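Local atomic coordinates of transcriptional regulator, IclR family (Ruegeria sp. TM1040, PDB entry 3R4K), a protein that probably binds DNA through an N-terminal helix-turn-helix domain and regulates transcription, as a member of the IclR family with a profilin-like C-terminal domain. Residues A200-G212 against L242-F254. Sequence-based numbering, arbitrary orientation.
Sequences AVPIFGPDRAVLG and LTERIGGACPPEF
Pro251 lies on one face of the Phe204 ring, its CD 3.4 Å from the ring centroid and almost on the ring normal, a CH-pi contact. Phe254 sits at the edge of the same ring: CE2 of Phe204 points onto the face of Phe254 in a T-shaped pair, planes at 70°. Phe204 reaches both because its CG stands anti to its own carbonyl carbon (chi1 -63°). The sulfur of Cys250 approaches this ring obliquely, while Tyr145 makes a second edge-to-face pair with it. Pro202 CG touches CE1 of Phe254 at 3.7 Å.

Further along, the guanidinium of Arg208 has Pro252 CD over one face, 3.4 Å from NH1. Nearer the backbone, Arg208 CG packs on Ala249 CB.

The backbones join at the hairpin turn between strands 196-204 and 210-219. Gly205 O accepts from Arg208 N, closing the type I turn, and from Ala249 N at 3.1 Å, the two donors coming from opposite faces of the carbonyl plane. Gly248 CA makes a CA-H...O contact of 3.4 Å with Phe204 O, which the absence of a side chain at Gly248 allows. Just before it, Gly247 with positive phi ends helix 225-245 in a Schellman motif.

On the helix side, Ile246 CD1 meets Leu211 CD1 tip to tip at 3.5 Å, and Ile203 lies across Leu242. Thr243 turns its methyl to Phe204 O while its hydroxyl bonds back to Gly239 O.

Apart from the single Ala249 N to Gly205 O bond and the CA-H...O contacts, apolar packing around Phe204 holds the C-terminal tail, so shape more than polarity probably sets how it lies against the hairpin of the profilin-like domain.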
loop_
_atom_site.group_PDB
_atom_site.type_symbol
_atom_site.label_atom_id
_atom_site.label_comp_id
_atom_site.label_asym_id
_atom_site.label_seq_id
_atom_site.Cartn_x
_atom_site.Cartn_y
_atom_site.Cartn_z
ATOM N N ALA A 200 -5.197 -15.246 20.667
ATOM C CA ALA A 200 -4.774 -14.349 19.586
ATOM C C ALA A 200 -4.612 -15.056 18.265
ATOM O O ALA A 200 -4.251 -16.231 18.217
ATOM C CB ALA A 200 -3.479 -13.645 19.944
ATOM N N VAL A 201 -4.896 -14.317 17.190
ATOM C CA VAL A 201 -4.767 -14.762 15.800
ATOM C C VAL A 201 -3.844 -13.786 15.068
ATOM O O VAL A 201 -3.884 -12.585 15.360
ATOM C CB VAL A 201 -6.133 -14.932 15.055
ATOM C CG1 VAL A 201 -6.936 -16.096 15.622
ATOM C CG2 VAL A 201 -6.956 -13.643 15.035
ATOM N N PRO A 202 -3.018 -14.246 14.110
ATOM C CA PRO A 202 -2.176 -13.294 13.373
ATOM C C PRO A 202 -2.979 -12.507 12.325
ATOM O O PRO A 202 -4.007 -12.975 11.836
ATOM C CB PRO A 202 -1.141 -14.197 12.712
ATOM C CG PRO A 202 -1.886 -15.486 12.477
ATOM C CD PRO A 202 -2.841 -15.631 13.613
ATOM N N ILE A 203 -2.513 -11.287 12.015
ATOM C CA ILE A 203 -3.082 -10.410 10.998
ATOM C C ILE A 203 -2.030 -10.330 9.917
ATOM O O ILE A 203 -0.844 -10.107 10.212
ATOM C CB ILE A 203 -3.515 -9.021 11.562
ATOM C CG1 ILE A 203 -4.561 -9.162 12.695
ATOM C CG2 ILE A 203 -4.028 -8.076 10.452
ATOM C CD1 ILE A 203 -5.948 -9.880 12.324
ATOM N N PHE A 204 -2.444 -10.606 8.684
ATOM C CA PHE A 204 -1.540 -10.622 7.552
ATOM C C PHE A 204 -1.833 -9.462 6.643
ATOM O O PHE A 204 -3.005 -9.152 6.403
ATOM C CB PHE A 204 -1.656 -11.964 6.795
ATOM C CG PHE A 204 -1.265 -13.185 7.598
ATOM C CD1 PHE A 204 0.075 -13.472 7.859
ATOM C CD2 PHE A 204 -2.227 -14.073 8.055
ATOM C CE1 PHE A 204 0.437 -14.604 8.602
ATOM C CE2 PHE A 204 -1.863 -15.212 8.789
ATOM C CZ PHE A 204 -0.534 -15.473 9.051
ATOM N N GLY A 205 -0.772 -8.853 6.109
ATOM C CA GLY A 205 -0.884 -7.739 5.168
ATOM C C GLY A 205 -1.062 -8.162 3.720
ATOM O O GLY A 205 -1.062 -9.365 3.415
ATOM N N PRO A 206 -1.193 -7.184 2.795
ATOM C CA PRO A 206 -1.368 -7.519 1.363
ATOM C C PRO A 206 -0.242 -8.375 0.753
ATOM O O PRO A 206 -0.516 -9.160 -0.160
ATOM C CB PRO A 206 -1.442 -6.149 0.686
ATOM C CG PRO A 206 -1.900 -5.208 1.758
ATOM C CD PRO A 206 -1.221 -5.725 3.000
ATOM N N ASP A 207 0.989 -8.271 1.283
ATOM C CA ASP A 207 2.160 -9.024 0.829
ATOM C C ASP A 207 2.257 -10.450 1.451
ATOM O O ASP A 207 3.248 -11.153 1.205
ATOM C CB ASP A 207 3.443 -8.228 1.150
ATOM C CG ASP A 207 3.698 -7.920 2.616
ATOM O OD1 ASP A 207 2.767 -8.081 3.431
ATOM O OD2 ASP A 207 4.806 -7.462 2.939
ATOM N N ARG A 208 1.235 -10.863 2.250
ATOM C CA ARG A 208 1.139 -12.165 2.944
ATOM C C ARG A 208 2.064 -12.265 4.176
ATOM O O ARG A 208 2.126 -13.332 4.794
ATOM C CB ARG A 208 1.406 -13.360 2.017
ATOM C CG ARG A 208 0.382 -13.534 0.933
ATOM C CD ARG A 208 0.238 -14.979 0.524
ATOM N NE ARG A 208 1.410 -15.483 -0.190
ATOM C CZ ARG A 208 1.449 -16.661 -0.800
ATOM N NH1 ARG A 208 0.379 -17.451 -0.802
ATOM N NH2 ARG A 208 2.550 -17.048 -1.441
ATOM N N ALA A 209 2.765 -11.176 4.540
ATOM C CA ALA A 209 3.627 -11.177 5.728
ATOM C C ALA A 209 2.800 -10.831 6.949
ATOM O O ALA A 209 1.826 -10.065 6.844
ATOM C CB ALA A 209 4.765 -10.182 5.566
ATOM N N VAL A 210 3.176 -11.400 8.105
ATOM C CA VAL A 210 2.504 -11.145 9.376
ATOM C C VAL A 210 2.757 -9.655 9.768
ATOM O O VAL A 210 3.910 -9.211 9.720
ATOM C CB VAL A 210 2.926 -12.193 10.465
ATOM C CG1 VAL A 210 4.392 -12.071 10.867
ATOM C CG2 VAL A 210 2.011 -12.150 11.687
ATOM N N LEU A 211 1.665 -8.886 10.045
ATOM C CA LEU A 211 1.678 -7.458 10.445
ATOM C C LEU A 211 1.637 -7.258 11.951
ATOM O O LEU A 211 2.132 -6.255 12.484
ATOM C CB LEU A 211 0.427 -6.715 9.909
ATOM C CG LEU A 211 0.304 -6.352 8.476
ATOM C CD1 LEU A 211 -0.825 -5.407 8.321
ATOM C CD2 LEU A 211 1.565 -5.692 7.953
ATOM N N GLY A 212 0.884 -8.137 12.584
ATOM C CA GLY A 212 0.598 -8.087 13.999
ATOM C C GLY A 212 -0.398 -9.153 14.383
ATOM O O GLY A 212 -0.451 -10.223 13.756
ATOM N N LEU A 242 -10.753 -8.334 9.579
ATOM C CA LEU A 242 -9.781 -7.245 9.632
ATOM C C LEU A 242 -8.794 -7.357 8.487
ATOM O O LEU A 242 -8.497 -6.342 7.846
ATOM C CB LEU A 242 -9.038 -7.217 10.986
ATOM C CG LEU A 242 -8.041 -6.039 11.244
ATOM C CD1 LEU A 242 -8.693 -4.659 11.012
ATOM C CD2 LEU A 242 -7.495 -6.118 12.658
ATOM N N THR A 243 -8.335 -8.595 8.204
ATOM C CA THR A 243 -7.400 -8.902 7.126
ATOM C C THR A 243 -8.021 -8.402 5.798
ATOM O O THR A 243 -7.330 -7.773 4.997
ATOM C CB THR A 243 -7.040 -10.416 7.140
ATOM O OG1 THR A 243 -6.385 -10.742 8.372
ATOM C CG2 THR A 243 -6.112 -10.811 6.016
ATOM N N GLU A 244 -9.332 -8.601 5.627
ATOM C CA GLU A 244 -10.089 -8.186 4.451
ATOM C C GLU A 244 -10.172 -6.647 4.347
ATOM O O GLU A 244 -9.993 -6.134 3.244
ATOM C CB GLU A 244 -11.478 -8.806 4.503
ATOM C CG GLU A 244 -12.290 -8.668 3.236
ATOM C CD GLU A 244 -13.783 -8.764 3.495
ATOM O OE1 GLU A 244 -14.451 -7.704 3.481
ATOM O OE2 GLU A 244 -14.277 -9.887 3.755
ATOM N N ARG A 245 -10.397 -5.911 5.482
ATOM C CA ARG A 245 -10.485 -4.441 5.489
ATOM C C ARG A 245 -9.144 -3.771 5.117
ATOM O O ARG A 245 -9.135 -2.576 4.798
ATOM C CB ARG A 245 -10.976 -3.901 6.846
ATOM C CG ARG A 245 -12.385 -4.341 7.298
ATOM C CD ARG A 245 -13.522 -3.431 6.842
ATOM N NE ARG A 245 -13.424 -2.060 7.364
ATOM C CZ ARG A 245 -13.310 -0.966 6.607
ATOM N NH1 ARG A 245 -13.284 -1.065 5.280
ATOM N NH2 ARG A 245 -13.224 0.235 7.171
ATOM N N ILE A 246 -8.023 -4.527 5.136
ATOM C CA ILE A 246 -6.709 -3.992 4.797
ATOM C C ILE A 246 -6.140 -4.673 3.541
ATOM O O ILE A 246 -4.983 -4.452 3.220
ATOM C CB ILE A 246 -5.707 -4.048 5.996
ATOM C CG1 ILE A 246 -5.414 -5.507 6.439
ATOM C CG2 ILE A 246 -6.174 -3.165 7.172
ATOM C CD1 ILE A 246 -4.074 -5.725 7.133
ATOM N N GLY A 247 -6.949 -5.456 2.832
ATOM C CA GLY A 247 -6.553 -6.137 1.602
ATOM C C GLY A 247 -5.465 -7.179 1.774
ATOM O O GLY A 247 -4.679 -7.428 0.848
ATOM N N GLY A 248 -5.431 -7.781 2.959
ATOM C CA GLY A 248 -4.446 -8.797 3.306
ATOM C C GLY A 248 -4.686 -10.146 2.662
ATOM O O GLY A 248 -5.770 -10.433 2.154
ATOM N N ALA A 249 -3.645 -10.971 2.655
ATOM C CA ALA A 249 -3.683 -12.334 2.124
ATOM C C ALA A 249 -2.943 -13.251 3.078
ATOM O O ALA A 249 -1.889 -12.879 3.598
ATOM C CB ALA A 249 -3.073 -12.393 0.734
ATOM N N CYS A 250 -3.537 -14.418 3.353
ATOM C CA CYS A 250 -2.986 -15.404 4.273
ATOM C C CYS A 250 -1.944 -16.249 3.570
ATOM O O CYS A 250 -2.144 -16.605 2.410
ATOM C CB CYS A 250 -4.102 -16.263 4.859
ATOM S SG CYS A 250 -5.379 -15.313 5.744
ATOM N N PRO A 251 -0.832 -16.617 4.233
ATOM C CA PRO A 251 0.137 -17.511 3.583
ATOM C C PRO A 251 -0.394 -18.963 3.537
ATOM O O PRO A 251 -1.322 -19.266 4.286
ATOM C CB PRO A 251 1.379 -17.366 4.465
ATOM C CG PRO A 251 0.862 -17.063 5.801
ATOM C CD PRO A 251 -0.431 -16.316 5.620
ATOM N N PRO A 252 0.126 -19.871 2.666
ATOM C CA PRO A 252 -0.424 -21.249 2.629
ATOM C C PRO A 252 -0.328 -21.999 3.967
ATOM O O PRO A 252 -1.222 -22.793 4.289
ATOM C CB PRO A 252 0.415 -21.948 1.542
ATOM C CG PRO A 252 1.607 -21.080 1.315
ATOM C CD PRO A 252 1.193 -19.686 1.655
ATOM N N GLU A 253 0.737 -21.710 4.752
ATOM C CA GLU A 253 1.021 -22.295 6.074
ATOM C C GLU A 253 -0.035 -21.911 7.158
ATOM O O GLU A 253 0.040 -22.424 8.280
ATOM C CB GLU A 253 2.441 -21.909 6.554
ATOM C CG GLU A 253 2.719 -20.411 6.582
ATOM C CD GLU A 253 3.598 -19.872 5.470
ATOM O OE1 GLU A 253 3.295 -20.136 4.285
ATOM O OE2 GLU A 253 4.551 -19.123 5.785
ATOM N N PHE A 254 -0.994 -21.013 6.819
ATOM C CA PHE A 254 -2.055 -20.570 7.716
ATOM C C PHE A 254 -3.359 -21.335 7.404
ATOM O O PHE A 254 -3.847 -21.273 6.269
ATOM C CB PHE A 254 -2.257 -19.044 7.646
ATOM C CG PHE A 254 -3.330 -18.531 8.574
ATOM C CD1 PHE A 254 -3.090 -18.397 9.935
ATOM C CD2 PHE A 254 -4.585 -18.194 8.090
ATOM C CE1 PHE A 254 -4.089 -17.940 10.797
ATOM C CE2 PHE A 254 -5.584 -17.730 8.951
ATOM C CZ PHE A 254 -5.329 -17.604 10.299
#